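Local atomic coordinates of putative potassium transport protein (Staphylococcus aureus 08BA02176, PDB entry 4XTT), a protein that binds the second messenger cyclic di-AMP through its RCK C domain and probably regulates the potassium uptake of a Ktr transport system. Residues A[46-49]-A[50-53]. Residues are numbered along the deposited sequence; the frame is centred on the assembly and turned at random.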
loop_
_atom_site.group_PDB
_atom_site.type_symbol
_atom_site.label_atom_id
_atom_site.label_comp_id
_atom_site.label_asym_id
_atom_site.label_seq_id
_atom_site.Cartn_x
_atom_site.Cartn_y
_atom_site.Cartn_z
ATOM N N ALA A 46 1.449 -5.457 1.912
ATOM C CA ALA A 46 2.374 -6.498 2.339
ATOM C C ALA A 46 1.959 -7.865 1.804
ATOM O O ALA A 46 0.849 -8.038 1.288
ATOM C CB ALA A 46 2.467 -6.540 3.858
ATOM N N ILE A 47 2.867 -8.827 1.934
ATOM C CA ILE A 47 2.614 -10.222 1.583
ATOM C C ILE A 47 2.877 -11.072 2.816
ATOM O O ILE A 47 3.907 -10.901 3.472
ATOM C CB ILE A 47 3.520 -10.712 0.416
ATOM C CG1 ILE A 47 3.210 -9.952 -0.875
ATOM C CG2 ILE A 47 3.345 -12.202 0.175
ATOM C CD1 ILE A 47 4.041 -10.406 -2.072
ATOM N N LYS A 48 1.957 -11.973 3.150
ATOM C CA LYS A 48 2.218 -12.905 4.249
ATOM C C LYS A 48 2.889 -14.174 3.756
ATOM O O LYS A 48 2.283 -14.989 3.059
ATOM C CB LYS A 48 0.944 -13.292 4.991
ATOM C CG LYS A 48 0.434 -12.261 5.948
ATOM C CD LYS A 48 -0.340 -12.925 7.078
ATOM C CE LYS A 48 0.581 -13.807 7.932
ATOM N NZ LYS A 48 -0.029 -14.206 9.241
ATOM N N ARG A 49 4.152 -14.333 4.125
ATOM C CA ARG A 49 4.893 -15.533 3.789
ATOM C C ARG A 49 5.046 -16.363 5.063
ATOM O O ARG A 49 5.746 -15.977 6.000
ATOM C CB ARG A 49 6.250 -15.196 3.183
ATOM C CG ARG A 49 7.004 -16.417 2.680
ATOM C CD ARG A 49 7.041 -16.439 1.167
ATOM N NE ARG A 49 7.883 -15.366 0.641
ATOM C CZ ARG A 49 7.888 -14.969 -0.628
ATOM N NH1 ARG A 49 8.692 -13.986 -1.013
ATOM N NH2 ARG A 49 7.086 -15.552 -1.509
ATOM N N GLY A 50 4.381 -17.509 5.081
ATOM C CA GLY A 50 4.256 -18.301 6.282
ATOM C C GLY A 50 3.491 -17.477 7.294
ATOM O O GLY A 50 2.318 -17.172 7.079
ATOM N N LYS A 51 4.156 -17.072 8.370
ATOM C CA LYS A 51 3.511 -16.236 9.374
ATOM C C LYS A 51 4.333 -14.969 9.545
ATOM O O LYS A 51 4.353 -14.347 10.604
ATOM C CB LYS A 51 3.362 -16.994 10.698
ATOM C CG LYS A 51 2.560 -18.295 10.582
ATOM C CD LYS A 51 1.159 -18.087 9.988
ATOM C CE LYS A 51 0.223 -17.376 10.956
ATOM N NZ LYS A 51 -1.190 -17.374 10.477
ATOM N N GLU A 52 5.008 -14.604 8.465
ATOM C CA GLU A 52 5.884 -13.448 8.406
ATOM C C GLU A 52 5.416 -12.453 7.327
ATOM O O GLU A 52 4.888 -12.856 6.291
ATOM C CB GLU A 52 7.311 -13.929 8.154
ATOM C CG GLU A 52 8.330 -12.851 7.899
ATOM C CD GLU A 52 9.641 -13.429 7.398
ATOM O OE1 GLU A 52 9.688 -14.654 7.139
ATOM O OE2 GLU A 52 10.614 -12.661 7.250
ATOM N N PHE A 53 5.623 -11.161 7.562
ATOM C CA PHE A 53 5.119 -10.117 6.666
ATOM C C PHE A 53 6.185 -9.459 5.789
ATOM O O PHE A 53 7.103 -8.804 6.296
ATOM C CB PHE A 53 4.429 -9.001 7.461
ATOM C CG PHE A 53 3.162 -9.417 8.142
ATOM C CD1 PHE A 53 1.969 -9.476 7.439
ATOM C CD2 PHE A 53 3.156 -9.717 9.498
ATOM C CE1 PHE A 53 0.793 -9.841 8.075
ATOM C CE2 PHE A 53 1.988 -10.088 10.134
ATOM C CZ PHE A 53 0.804 -10.157 9.420
HETATM O O HOH W 1 0.493 -17.176 4.972
#
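Arg-49 and Glu-52 join their backbones through a pair of hydrogen bonds. Arg-49 N gives its hydrogen to Glu-52 O at 2.7 Å, and the return bond runs from Glu-52 N to Arg-49 O at 2.9 Å. Next to this pair, Lys-48 and Phe-53 form the non-hydrogen-bonded pair, and a CA-H...O contact runs from Phe-53 CA to Ile-47 O.

The bonds close a two-residue β-hairpin with a type II' turn, which links strand 43-49 to strand 52-55, the latter outermost within this chain in the antiparallel sheet of the TrkA-C domain. Gly-50 takes the first corner with phi 63° and psi -113°, a conformation that glycine adopts readily. A water spans the turn, donating to Gly-50 O at 2.8 Å and weakly to Lys-48 O.

Lys-48 and Phe-53 run alongside each other on the same face of the hairpin. With CG anti to its carbonyl carbon, the lysine lays CG and CD obliquely against the ring, CD standing 3.4 Å from Phe-53 CE1, while CE lies near CZ. A long aliphatic stem thus meets an aromatic ring, and Ile-70 of the adjoining strand touches both.

Among the charged groups, Lys-48 NZ lies 3.6 Å from Lys-51 NZ, and Asp-7 of the second subunit forms a long, weak ion pair with Lys-48. On the other face, which it shares with Glu-52, Arg-49 bends at chi2 and at chi3 (69°), carrying its guanidinium to a salt bridge from NH2 to Asp-67 OD2; the length of an arginine suits this reach.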